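PDB 5VEN: ectonucleotide pyrophosphatase/phosphodiesterase family member 5, which probably hydrolyses phosphodiester bonds with a pair of zinc ions, as an ectoenzyme whose hydrolysis of nucleotides is restricted. Local coordinates for residues V53-T58 with S253-I258; M81-L86 with H295-Q300; H225-C230 with G323-D328. All blocks are in the same frame, centred on the assembly; numbering follows the deposited sequence.

Interaction 1. Residues V53-T58 with S253-I258; sequences VFITKT and SPVAAI. With ZN (zinc ion), chain L.
Val255 sets its CG2 methyl against the side chains of both Ile55 and Phe54. Ile55 CG2 meets Val255 CG2 at 3.7 Å. Phe54 comes at the valine from the opposite direction and touches the same methyl with the far end of its ring, Phe54 CZ to Val255 CG2 being 3.9 Å. The ring reaches there because its CG stands opposite the backbone N (chi1 -173°). Ile55 CG2 also lies over one face of the Phe54 ring, toward the rim. The peptide bond between these two residues is cis, and together they present one apolar surface to the valine.

The polar part is a single bond. The Lys57 chain bends at its second torsion (chi2 -76°) and then runs out extended. Its NZ donates to the backbone O of Ser253 at 3.2 Å, lying in the carbonyl plane on a lone pair. The end of the lysine also meets CD of Pro254, which follows a second cis peptide bond.

Lys57 is the N-cap of helix 58-67. The next residue, Thr58, binds zinc through OG1, with Asp22, Asp224 and His225. The contact thus sets the loop between strand 45-51 and this helix against the start of strand 255-260, which lies between strands 247-249 and 302-306. Trp291 stacks on the Phe54 ring, and Val305 of strand 302-306 also touches it.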
ATOM      1  N   VAL A  53      -4.447   4.065   4.921  1.00  9.95           N
ATOM      2  CA  VAL A  53      -4.662   3.602   6.278  1.00  8.43           C
ATOM      3  C   VAL A  53      -3.382   3.752   7.068  1.00  8.99           C
ATOM      4  O   VAL A  53      -2.255   3.714   6.541  1.00  9.42           O
ATOM      5  CB  VAL A  53      -5.192   2.144   6.387  1.00 11.03           C
ATOM      6  CG1 VAL A  53      -6.512   2.012   5.625  1.00 11.76           C
ATOM      7  CG2 VAL A  53      -4.191   1.162   5.911  1.00 13.95           C
ATOM      8  N   PHE A  54      -3.585   3.971   8.350  1.00  9.53           N
ATOM      9  CA  PHE A  54      -2.512   4.014   9.321  1.00  9.70           C
ATOM     10  C   PHE A  54      -2.146   2.596   9.750  1.00 10.44           C
ATOM     11  O   PHE A  54      -3.058   1.767   9.947  1.00 11.66           O
ATOM     12  CB  PHE A  54      -2.973   4.845  10.514  1.00 11.97           C
ATOM     13  CG  PHE A  54      -1.911   5.130  11.536  1.00 12.42           C
ATOM     14  CD1 PHE A  54      -1.017   6.173  11.349  1.00 14.79           C
ATOM     15  CD2 PHE A  54      -1.837   4.401  12.696  1.00 12.41           C
ATOM     16  CE1 PHE A  54      -0.058   6.464  12.290  1.00 13.68           C
ATOM     17  CE2 PHE A  54      -0.879   4.699  13.667  1.00 12.94           C
ATOM     18  CZ  PHE A  54       0.003   5.750  13.465  1.00 13.27           C
ATOM     19  N   ILE A  55      -0.865   2.256   9.902  1.00  9.80           N
ATOM     20  CA  ILE A  55       0.281   3.105   9.573  1.00  9.28           C
ATOM     21  C   ILE A  55       0.507   3.135   8.054  1.00  9.32           C
ATOM     22  O   ILE A  55       0.240   2.157   7.344  1.00  8.54           O
ATOM     23  CB  ILE A  55       1.570   2.650  10.298  1.00 10.24           C
ATOM     24  CG1 ILE A  55       2.071   1.300   9.792  1.00 11.40           C
ATOM     25  CG2 ILE A  55       1.391   2.729  11.854  1.00 12.06           C
ATOM     26  CD1 ILE A  55       3.357   0.814  10.475  1.00 12.65           C
ATOM     27  N   THR A  56       1.063   4.251   7.560  1.00  8.19           N
ATOM     28  CA  THR A  56       1.098   4.491   6.110  1.00  7.96           C
ATOM     29  C   THR A  56       2.361   3.847   5.523  1.00  5.91           C
ATOM     30  O   THR A  56       3.250   4.500   4.922  1.00  6.16           O
ATOM     31  CB  THR A  56       1.000   5.998   5.824  1.00  8.89           C
ATOM     32  OG1 THR A  56       2.016   6.678   6.574  1.00  8.46           O
ATOM     33  CG2 THR A  56      -0.392   6.498   6.172  1.00  7.85           C
ATOM     34  N   LYS A  57       2.439   2.519   5.704  1.00  6.69           N
ATOM     35  CA  LYS A  57       3.513   1.652   5.226  1.00  7.92           C
ATOM     36  C   LYS A  57       2.975   0.665   4.188  1.00  6.62           C
ATOM     37  O   LYS A  57       1.761   0.539   3.979  1.00  6.06           O
ATOM     38  CB  LYS A  57       4.182   0.857   6.363  1.00  9.38           C
ATOM     39  CG  LYS A  57       4.900   1.667   7.442  1.00 11.41           C
ATOM     40  CD  LYS A  57       6.213   2.210   7.028  1.00 14.91           C
ATOM     41  CE  LYS A  57       6.937   2.756   8.240  1.00 16.94           C
ATOM     42  NZ  LYS A  57       8.281   3.078   7.863  1.00 25.49           N
ATOM     43  N   THR A  58       3.916  -0.042   3.551  1.00  6.79           N
ATOM     44  CA  THR A  58       3.635  -0.803   2.331  1.00  5.25           C
ATOM     45  C   THR A  58       2.713  -1.999   2.595  1.00  5.66           C
ATOM     46  O   THR A  58       1.707  -2.169   1.902  1.00  6.45           O
ATOM     47  CB  THR A  58       4.944  -1.261   1.695  1.00  5.20           C
ATOM     48  OG1 THR A  58       5.689  -0.100   1.242  1.00  6.45           O
ATOM     49  CG2 THR A  58       4.720  -2.142   0.488  1.00  5.98           C
ATOM     50  N   SER A 253      10.652   3.449  13.084  1.00 15.64           N
ATOM     51  CA  SER A 253      10.302   4.841  12.740  1.00 12.96           C
ATOM     52  C   SER A 253       9.430   4.879  11.521  1.00 12.19           C
ATOM     53  O   SER A 253       9.637   4.088  10.580  1.00 13.45           O
ATOM     54  CB  SER A 253      11.548   5.696  12.489  1.00 13.78           C
ATOM     55  OG  SER A 253      11.229   7.068  12.316  1.00 11.45           O
ATOM     56  N   PRO A 254       8.474   5.828  11.489  1.00  9.83           N
ATOM     57  CA  PRO A 254       8.151   6.881  12.460  1.00 10.21           C
ATOM     58  C   PRO A 254       7.091   6.472  13.491  1.00 10.86           C
ATOM     59  O   PRO A 254       6.617   7.312  14.222  1.00 12.83           O
ATOM     60  CB  PRO A 254       7.617   8.000  11.566  1.00 11.98           C
ATOM     61  CG  PRO A 254       6.880   7.235  10.512  1.00 11.05           C
ATOM     62  CD  PRO A 254       7.674   5.988  10.261  1.00  9.36           C
ATOM     63  N   VAL A 255       6.702   5.193  13.503  1.00 10.84           N
ATOM     64  CA  VAL A 255       5.775   4.675  14.511  1.00 11.46           C
ATOM     65  C   VAL A 255       6.533   3.609  15.287  1.00 12.39           C
ATOM     66  O   VAL A 255       6.674   2.461  14.842  1.00 14.00           O
ATOM     67  CB  VAL A 255       4.479   4.141  13.902  1.00 12.10           C
ATOM     68  CG1 VAL A 255       3.498   3.615  14.989  1.00 12.86           C
ATOM     69  CG2 VAL A 255       3.830   5.262  13.096  1.00 12.90           C
ATOM     70  N   ALA A 256       7.026   3.991  16.457  1.00 12.59           N
ATOM     71  CA  ALA A 256       7.825   3.093  17.269  1.00 13.48           C
ATOM     72  C   ALA A 256       6.865   2.214  18.063  1.00 15.68           C
ATOM     73  O   ALA A 256       6.056   2.727  18.842  1.00 19.24           O
ATOM     74  CB  ALA A 256       8.753   3.873  18.191  1.00 15.36           C
ATOM     75  N   ALA A 257       6.924   0.919  17.814  1.00 13.81           N
ATOM     76  CA  ALA A 257       6.111  -0.075  18.521  1.00 13.79           C
ATOM     77  C   ALA A 257       6.981  -0.655  19.629  1.00 16.94           C
ATOM     78  O   ALA A 257       7.944  -1.384  19.357  1.00 17.07           O
ATOM     79  CB  ALA A 257       5.632  -1.157  17.561  1.00 15.99           C
ATOM     80  N   ILE A 258       6.639  -0.322  20.870  1.00 18.44           N
ATOM     81  CA  ILE A 258       7.502  -0.515  22.028  1.00 18.36           C
ATOM     82  C   ILE A 258       6.865  -1.548  22.953  1.00 20.35           C
ATOM     83  O   ILE A 258       5.711  -1.392  23.376  1.00 20.83           O
ATOM     84  CB  ILE A 258       7.730   0.821  22.753  1.00 19.60           C
ATOM     85  CG1 ILE A 258       8.568   1.761  21.872  1.00 20.46           C
ATOM     86  CG2 ILE A 258       8.424   0.626  24.077  1.00 19.51           C
ATOM     87  CD1 ILE A 258       8.599   3.212  22.384  1.00 20.92           C
TER
HETATM   88 ZN    ZN L 502       5.251   1.303   0.002  1.00  7.86          ZN
HETATM   89  O   HOH W   1       7.679   1.362   0.822  1.00 31.82           O

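Interaction 2. Residues M81-L86 with H295-Q300; sequences MFDPIL and HNDRVQ
Asp83, at the end of strand 80-83, comes closest to Arg298, which sits inside a type I beta turn from Asn296 to Val299; their CA atoms are 5.1 Å apart.

A salt bridge joins the two. Arg298 runs extended from CG to NE and takes the carboxylate side-on, with two nitrogens on one oxygen. Arg298 NE lies 2.8 Å from Asp83 OD1, and its bond is the straighter of the two (155°). Arg298 NH2 stands 3.0 Å from the same Asp83 OD1. Both nitrogens meet the oxygen on its anti side. The oxygen lies close to the guanidinium plane, but the carboxylate itself is turned 65° from it.

The other oxygen, Asp83 OD2, is kept within its own segment. It accepts from the backbone N of Leu86 at 2.9 Å, an Asx motif that fixes the carboxylate where the strand ends. Asn296 OD1 holds the turn in a similar way, accepting from Arg298 N in an Asx turn.

Asp297 adds a second carboxylate nearby, with its OD1 3.7 Å from Asp83 OD1. The positive charge of Arg298 on Asp83 OD1 probably eases the closeness of the two carboxylates. Pro84 CD packs on the carbonyl O of Asp297 at 3.4 Å. Met81 SD lies against Arg298 CD. A water accepts from Phe82 N and from Gln300 NE2 and donates to Arg298 O, so it bridges strand and turn.

Arg298 NH1 also bonds to the carbonyls of Phe102 and Gly75. The contact joins the two-stranded hairpin 80-91 to the loop before strand 302-306, and Gln300 rests on strand 255-260.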
ATOM      1  N   MET A  81       6.379  -6.853  12.821  1.00 12.30           N
ATOM      2  CA  MET A  81       5.357  -7.142  13.812  1.00 12.63           C
ATOM      3  C   MET A  81       5.825  -8.273  14.704  1.00 14.62           C
ATOM      4  O   MET A  81       6.657  -9.106  14.325  1.00 14.56           O
ATOM      5  CB  MET A  81       4.038  -7.607  13.197  1.00 13.73           C
ATOM      6  CG  MET A  81       3.397  -6.657  12.254  1.00 14.17           C
ATOM      7  SD  MET A  81       1.849  -7.300  11.636  1.00 13.82           S
ATOM      8  CE  MET A  81       2.396  -8.281  10.251  1.00 13.29           C
ATOM      9  N   PHE A  82       5.204  -8.322  15.873  1.00 15.71           N
ATOM     10  CA  PHE A  82       5.349  -9.450  16.779  1.00 16.42           C
ATOM     11  C   PHE A  82       3.956  -9.850  17.221  1.00 17.86           C
ATOM     12  O   PHE A  82       3.203  -9.001  17.710  1.00 18.44           O
ATOM     13  CB  PHE A  82       6.195  -9.125  17.999  1.00 17.55           C
ATOM     14  CG  PHE A  82       6.172 -10.232  19.033  1.00 18.45           C
ATOM     15  CD1 PHE A  82       6.744 -11.477  18.760  1.00 18.96           C
ATOM     16  CD2 PHE A  82       5.584 -10.024  20.267  1.00 20.48           C
ATOM     17  CE1 PHE A  82       6.723 -12.514  19.712  1.00 19.96           C
ATOM     18  CE2 PHE A  82       5.546 -11.066  21.224  1.00 21.00           C
ATOM     19  CZ  PHE A  82       6.113 -12.297  20.937  1.00 19.47           C
ATOM     20  N   ASP A  83       3.610 -11.130  17.016  1.00 18.64           N
ATOM     21  CA  ASP A  83       2.299 -11.636  17.372  1.00 17.45           C
ATOM     22  C   ASP A  83       2.468 -12.481  18.635  1.00 17.70           C
ATOM     23  O   ASP A  83       3.190 -13.491  18.605  1.00 18.45           O
ATOM     24  CB  ASP A  83       1.684 -12.452  16.243  1.00 17.64           C
ATOM     25  CG  ASP A  83       0.297 -12.968  16.604  1.00 18.26           C
ATOM     26  OD1 ASP A  83      -0.655 -12.791  15.828  1.00 17.50           O
ATOM     27  OD2 ASP A  83       0.168 -13.523  17.710  1.00 20.10           O
ATOM     28  N   PRO A  84       1.893 -12.081  19.769  1.00 18.48           N
ATOM     29  CA  PRO A  84       2.171 -12.794  21.023  1.00 19.62           C
ATOM     30  C   PRO A  84       1.456 -14.124  21.128  1.00 18.75           C
ATOM     31  O   PRO A  84       1.862 -14.939  21.962  1.00 20.64           O
ATOM     32  CB  PRO A  84       1.676 -11.814  22.109  1.00 20.52           C
ATOM     33  CG  PRO A  84       0.605 -11.031  21.425  1.00 20.77           C
ATOM     34  CD  PRO A  84       1.006 -10.927  19.966  1.00 20.93           C
ATOM     35  N   ILE A  85       0.398 -14.361  20.357  1.00 19.71           N
ATOM     36  CA  ILE A  85      -0.236 -15.685  20.351  1.00 22.08           C
ATOM     37  C   ILE A  85       0.623 -16.655  19.561  1.00 22.20           C
ATOM     38  O   ILE A  85       0.923 -17.775  20.004  1.00 24.56           O
ATOM     39  CB  ILE A  85      -1.659 -15.599  19.758  1.00 22.77           C
ATOM     40  CG1 ILE A  85      -2.553 -14.648  20.555  1.00 23.62           C
ATOM     41  CG2 ILE A  85      -2.284 -16.979  19.655  1.00 27.62           C
ATOM     42  CD1 ILE A  85      -2.839 -15.088  21.950  1.00 26.72           C
ATOM     43  N   LEU A  86       1.046 -16.234  18.367  1.00 22.77           N
ATOM     44  CA  LEU A  86       1.926 -17.065  17.575  1.00 21.39           C
ATOM     45  C   LEU A  86       3.302 -17.194  18.203  1.00 21.41           C
ATOM     46  O   LEU A  86       3.991 -18.177  17.919  1.00 22.80           O
ATOM     47  CB  LEU A  86       2.050 -16.505  16.144  1.00 18.79           C
ATOM     48  CG  LEU A  86       0.764 -16.355  15.340  1.00 19.83           C
ATOM     49  CD1 LEU A  86       1.050 -15.673  13.980  1.00 21.58           C
ATOM     50  CD2 LEU A  86       0.106 -17.697  15.080  1.00 24.53           C
ATOM     51  N   HIS A 295      -7.329  -2.345  17.942  1.00 17.10           N
ATOM     52  CA  HIS A 295      -8.037  -3.575  18.340  1.00 18.30           C
ATOM     53  C   HIS A 295      -7.388  -4.800  17.691  1.00 17.45           C
ATOM     54  O   HIS A 295      -7.949  -5.499  16.840  1.00 19.68           O
ATOM     55  CB  HIS A 295      -9.521  -3.458  18.004  1.00 22.09           C
ATOM     56  CG  HIS A 295     -10.213  -2.347  18.730  1.00 24.37           C
ATOM     57  ND1 HIS A 295     -10.661  -1.203  18.100  1.00 26.63           N
ATOM     58  CD2 HIS A 295     -10.513  -2.193  20.041  1.00 25.38           C
ATOM     59  CE1 HIS A 295     -11.232  -0.405  18.990  1.00 25.96           C
ATOM     60  NE2 HIS A 295     -11.138  -0.973  20.177  1.00 28.19           N
ATOM     61  N   ASN A 296      -6.172  -5.072  18.128  1.00 17.67           N
ATOM     62  CA  ASN A 296      -5.417  -6.186  17.572  1.00 15.53           C
ATOM     63  C   ASN A 296      -4.237  -6.505  18.473  1.00 18.05           C
ATOM     64  O   ASN A 296      -3.524  -5.590  18.906  1.00 18.79           O
ATOM     65  CB  ASN A 296      -4.926  -5.875  16.132  1.00 16.98           C
ATOM     66  CG  ASN A 296      -4.502  -7.124  15.405  1.00 15.29           C
ATOM     67  OD1 ASN A 296      -3.479  -7.705  15.735  1.00 18.14           O
ATOM     68  ND2 ASN A 296      -5.312  -7.580  14.456  1.00 15.69           N
ATOM     69  N   ASP A 297      -4.014  -7.794  18.772  1.00 17.86           N
ATOM     70  CA  ASP A 297      -2.933  -8.110  19.701  1.00 19.10           C
ATOM     71  C   ASP A 297      -1.540  -7.869  19.104  1.00 18.03           C
ATOM     72  O   ASP A 297      -0.553  -7.964  19.835  1.00 19.76           O
ATOM     73  CB  ASP A 297      -3.013  -9.558  20.217  1.00 22.72           C
ATOM     74  CG  ASP A 297      -2.909 -10.602  19.131  1.00 27.24           C
ATOM     75  OD1 ASP A 297      -2.361 -10.333  18.029  1.00 28.82           O
ATOM     76  OD2 ASP A 297      -3.318 -11.754  19.402  1.00 29.79           O
ATOM     77  N   ARG A 298      -1.428  -7.547  17.814  1.00 16.90           N
ATOM     78  CA  ARG A 298      -0.131  -7.148  17.266  1.00 14.44           C
ATOM     79  C   ARG A 298       0.182  -5.671  17.479  1.00 17.34           C
ATOM     80  O   ARG A 298       1.263  -5.201  17.068  1.00 17.89           O
ATOM     81  CB  ARG A 298      -0.081  -7.482  15.776  1.00 12.98           C
ATOM     82  CG  ARG A 298      -0.183  -8.975  15.491  1.00 14.99           C
ATOM     83  CD  ARG A 298      -0.624  -9.290  14.093  1.00 14.37           C
ATOM     84  NE  ARG A 298      -0.801 -10.737  13.957  1.00 16.74           N
ATOM     85  CZ  ARG A 298      -1.261 -11.349  12.879  1.00 15.83           C
ATOM     86  NH1 ARG A 298      -1.570 -10.666  11.793  1.00 14.96           N
ATOM     87  NH2 ARG A 298      -1.407 -12.666  12.884  1.00 18.53           N
ATOM     88  N   VAL A 299      -0.733  -4.901  18.047  1.00 17.89           N
ATOM     89  CA  VAL A 299      -0.426  -3.526  18.439  1.00 17.93           C
ATOM     90  C   VAL A 299       0.193  -3.595  19.816  1.00 18.76           C
ATOM     91  O   VAL A 299      -0.419  -4.143  20.751  1.00 19.49           O
ATOM     92  CB  VAL A 299      -1.678  -2.652  18.434  1.00 18.55           C
ATOM     93  CG1 VAL A 299      -1.361  -1.221  18.922  1.00 18.11           C
ATOM     94  CG2 VAL A 299      -2.295  -2.656  17.038  1.00 17.50           C
ATOM     95  N   GLN A 300       1.401  -3.062  19.948  1.00 17.47           N
ATOM     96  CA  GLN A 300       2.182  -3.228  21.164  1.00 18.46           C
ATOM     97  C   GLN A 300       1.644  -2.330  22.276  1.00 20.16           C
ATOM     98  O   GLN A 300       0.811  -1.443  22.042  1.00 19.91           O
ATOM     99  CB  GLN A 300       3.661  -2.948  20.871  1.00 18.02           C
ATOM    100  CG  GLN A 300       4.304  -3.975  19.912  1.00 17.43           C
ATOM    101  CD  GLN A 300       4.133  -5.409  20.371  1.00 19.64           C
ATOM    102  OE1 GLN A 300       4.276  -5.704  21.562  1.00 22.43           O
ATOM    103  NE2 GLN A 300       3.837  -6.308  19.435  1.00 19.41           N
TER
HETATM  104  O   HOH W   2       3.746  -5.928  16.470  1.00 14.92           O
HETATM  105  O   HOH W   3      -3.069 -13.050  17.226  1.00 25.79           O

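Interaction 3. Residues H225-C230 with G323-D328; sequences HGMTQC and GNHGYD. With ZN (zinc ion), chain K; ZN (zinc ion), chain L.
Thr228 N donates to the carbonyl O of Asn324 at 2.8 Å, and Asn324 N returns a bond to Thr228 O at 3.0 Å. The two residues form a hydrogen-bonded antiparallel pair in a short two-stranded sheet. Gly323 CA adds a CA-H...O contact to Thr228 O.

Beyond this sheet both segments run to the metals, and there the His225 and His325 rings stack face to face. Their centroids are 3.4 Å apart and the planes differ by 11°. Each ring has CG between the backbone N and the carbonyl carbon, with chi1 53° in both, which turns them onto one another. His225 ND1 donates to Gly226 O nearly in its own ring plane, and His325 ND1 bonds to Thr56 O. These bonds fix the ring rotations and turn both NE2 atoms to zinc.

Met227 bends twice along its chain. Its SD sits 3.3 Å from Asn324 N and at the edge of the His325 ring, while Met227 CE lies 3.7 Å from His325 CD2. Cut back to an alanine, Met227 would lose SD and CE, which would probably open a gap beside the His325 ring and leave it less firmly seated. At the other end, Cys230 SG lies near Tyr327 OH, whose hydrogen bond goes to Trp310 O.

His225 NE2 binds one zinc at 2.0 Å, with Asp22, Thr58 and Asp224. His325 NE2 binds the other at 2.0 Å, with Asp177 and His181. The stack thus sets the two NE2 ligands side by side, each on its own zinc, and one water binds both metals. Such a water-bridged zinc pair is consistent with the two-metal hydrolysis of phosphate esters in the alkaline phosphatase superfamily.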
ATOM      1  N   HIS A 225       1.086   4.725  -0.426  1.00  5.61           N
ATOM      2  CA  HIS A 225       1.368   5.855   0.462  1.00  4.42           C
ATOM      3  C   HIS A 225       2.256   6.821  -0.323  1.00  5.11           C
ATOM      4  O   HIS A 225       2.747   6.515  -1.431  1.00  6.24           O
ATOM      5  CB  HIS A 225       2.104   5.430   1.734  1.00  5.49           C
ATOM      6  CG  HIS A 225       3.337   4.646   1.423  1.00  6.28           C
ATOM      7  ND1 HIS A 225       4.471   5.209   0.861  1.00  5.10           N
ATOM      8  CD2 HIS A 225       3.562   3.310   1.477  1.00  5.26           C
ATOM      9  CE1 HIS A 225       5.332   4.247   0.567  1.00  6.57           C
ATOM     10  NE2 HIS A 225       4.800   3.077   0.913  1.00  6.04           N
ATOM     11  N   GLY A 226       2.467   7.983   0.282  1.00  4.97           N
ATOM     12  CA  GLY A 226       3.379   9.013  -0.246  1.00  6.86           C
ATOM     13  C   GLY A 226       4.728   8.970   0.431  1.00  6.46           C
ATOM     14  O   GLY A 226       5.288   7.904   0.704  1.00  6.38           O
ATOM     15  N   MET A 227       5.249  10.150   0.735  1.00  5.61           N
ATOM     16  CA  MET A 227       6.619  10.291   1.191  1.00  4.16           C
ATOM     17  C   MET A 227       6.776  11.716   1.724  1.00  5.65           C
ATOM     18  O   MET A 227       6.203  12.647   1.147  1.00  6.51           O
ATOM     19  CB  MET A 227       7.603  10.031   0.030  1.00  5.50           C
ATOM     20  CG  MET A 227       9.064   9.905   0.468  1.00  7.50           C
ATOM     21  SD  MET A 227       9.543   8.385   1.311  1.00  7.23           S
ATOM     22  CE  MET A 227       9.223   7.195   0.025  1.00  8.90           C
ATOM     23  N   THR A 228       7.572  11.878   2.779  1.00  5.93           N
ATOM     24  CA  THR A 228       7.861  13.200   3.331  0.74  7.52           C
ATOM     25  C   THR A 228       9.369  13.348   3.582  1.00  6.64           C
ATOM     26  O   THR A 228      10.096  12.383   3.819  1.00  7.77           O
ATOM     27  CB  THR A 228       6.997  13.498   4.615  0.74 11.05           C
ATOM     28  OG1 THR A 228       6.994  14.919   4.894  0.74 14.87           O
ATOM     29  CG2 THR A 228       7.535  12.839   5.847  0.74 16.18           C
ATOM     30  N   GLN A 229       9.823  14.593   3.527  1.00  6.81           N
ATOM     31  CA  GLN A 229      11.227  14.913   3.696  1.00  7.33           C
ATOM     32  C   GLN A 229      11.644  14.856   5.157  1.00  7.77           C
ATOM     33  O   GLN A 229      10.988  15.438   6.034  1.00  9.82           O
ATOM     34  CB  GLN A 229      11.486  16.316   3.121  1.00  7.78           C
ATOM     35  CG  GLN A 229      12.961  16.639   3.038  1.00 10.36           C
ATOM     36  CD  GLN A 229      13.600  16.111   1.771  1.00 10.85           C
ATOM     37  OE1 GLN A 229      12.936  15.649   0.859  1.00 10.84           O
ATOM     38  NE2 GLN A 229      14.894  16.167   1.718  1.00 13.61           N
ATOM     39  N   CYS A 230      12.730  14.134   5.422  1.00  8.09           N
ATOM     40  CA  CYS A 230      13.351  14.008   6.730  1.00  9.80           C
ATOM     41  C   CYS A 230      14.683  14.768   6.737  1.00 10.22           C
ATOM     42  O   CYS A 230      15.187  15.194   5.688  1.00 11.17           O
ATOM     43  CB  CYS A 230      13.558  12.543   7.104  1.00 10.18           C
ATOM     44  SG  CYS A 230      11.934  11.703   7.260  1.00 11.23           S
ATOM     45  N   GLY A 323      13.958  10.483   2.878  1.00  7.88           N
ATOM     46  CA  GLY A 323      12.507  10.386   2.714  1.00  7.78           C
ATOM     47  C   GLY A 323      11.975   9.261   3.586  1.00  8.42           C
ATOM     48  O   GLY A 323      12.635   8.225   3.742  1.00  8.05           O
ATOM     49  N   ASN A 324      10.792   9.468   4.169  1.00  6.22           N
ATOM     50  CA  ASN A 324      10.123   8.356   4.820  1.00  7.33           C
ATOM     51  C   ASN A 324       8.622   8.604   4.857  1.00  7.42           C
ATOM     52  O   ASN A 324       8.102   9.667   4.451  1.00  7.73           O
ATOM     53  CB  ASN A 324      10.695   8.081   6.223  1.00  9.93           C
ATOM     54  CG  ASN A 324      10.501   6.608   6.659  1.00 14.11           C
ATOM     55  OD1 ASN A 324      10.106   5.728   5.872  1.00  9.22           O
ATOM     56  ND2 ASN A 324      10.699   6.361   7.948  1.00 17.41           N
ATOM     57  N   HIS A 325       7.916   7.536   5.262  1.00  6.18           N
ATOM     58  CA  HIS A 325       6.468   7.531   5.356  1.00  7.08           C
ATOM     59  C   HIS A 325       6.102   6.596   6.508  1.00  6.61           C
ATOM     60  O   HIS A 325       6.969   5.984   7.135  1.00  6.88           O
ATOM     61  CB  HIS A 325       5.851   7.078   4.028  1.00  6.61           C
ATOM     62  CG  HIS A 325       6.416   5.785   3.561  1.00  5.05           C
ATOM     63  ND1 HIS A 325       5.854   4.568   3.884  1.00  6.10           N
ATOM     64  CD2 HIS A 325       7.539   5.504   2.841  1.00  7.14           C
ATOM     65  CE1 HIS A 325       6.581   3.595   3.358  1.00  7.12           C
ATOM     66  NE2 HIS A 325       7.630   4.133   2.746  1.00  6.17           N
ATOM     67  N   GLY A 326       4.821   6.464   6.763  1.00  7.58           N
ATOM     68  CA  GLY A 326       4.331   5.764   7.954  1.00  7.80           C
ATOM     69  C   GLY A 326       3.581   6.655   8.929  1.00  7.78           C
ATOM     70  O   GLY A 326       2.875   6.146   9.820  1.00 11.13           O
ATOM     71  N   TYR A 327       3.685   7.978   8.744  1.00  8.40           N
ATOM     72  CA  TYR A 327       3.068   9.006   9.560  1.00  7.16           C
ATOM     73  C   TYR A 327       1.538   8.923   9.488  1.00  8.48           C
ATOM     74  O   TYR A 327       0.946   8.217   8.661  1.00  9.05           O
ATOM     75  CB  TYR A 327       3.547  10.379   9.085  1.00  7.83           C
ATOM     76  CG  TYR A 327       5.053  10.512   9.127  1.00  9.56           C
ATOM     77  CD1 TYR A 327       5.722  10.811  10.311  1.00 10.72           C
ATOM     78  CD2 TYR A 327       5.808  10.306   7.982  1.00  9.73           C
ATOM     79  CE1 TYR A 327       7.122  10.928  10.357  1.00 10.78           C
ATOM     80  CE2 TYR A 327       7.222  10.410   8.015  1.00  9.23           C
ATOM     81  CZ  TYR A 327       7.862  10.710   9.212  1.00  9.61           C
ATOM     82  OH  TYR A 327       9.243  10.814   9.271  1.00 12.50           O
ATOM     83  N   ASP A 328       0.906   9.686  10.365  1.00 11.17           N
ATOM     84  CA  ASP A 328      -0.534   9.929  10.386  1.00 11.37           C
ATOM     85  C   ASP A 328      -1.144   9.951   8.985  1.00 11.34           C
ATOM     86  O   ASP A 328      -0.721  10.746   8.126  1.00 10.32           O
ATOM     87  CB  ASP A 328      -0.760  11.273  11.130  1.00 11.63           C
ATOM     88  CG  ASP A 328      -2.208  11.549  11.464  1.00 15.05           C
ATOM     89  OD1 ASP A 328      -3.121  10.943  10.889  1.00 13.00           O
ATOM     90  OD2 ASP A 328      -2.421  12.454  12.311  1.00 19.76           O
TER
HETATM   91 ZN    ZN K 501       9.001   3.184   1.555  1.00  8.20          ZN
HETATM   92 ZN    ZN L 502       5.251   1.303   0.002  1.00  7.86          ZN
HETATM   93  O   HOH W   4       9.033   1.267   2.090  1.00 22.60           O
HETATM   94  O   HOH W   1       7.679   1.362   0.822  1.00 31.82           O

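In the fold
From the N terminus the first halves come in the order 53-58, 81-86 and 225-230, and the second halves follow in the same order. Interaction 1 closes the loop from 53 to 258, interaction 2 that from 81 to 300, and interaction 3 that from 225 to 328. All three cross, and none nests within another. Interaction 1 ties a zinc-binding loop to the four-stranded sheet. Interaction 2 brings the 80-91 hairpin to that sheet's side, where Gln300 packs on Ala257. Interaction 3 joins the two metal loops, and Thr56 links it to interaction 1 through His325 and Tyr327. Interactions 2 and 3 do not touch; their nearest atoms are about 12 Å apart.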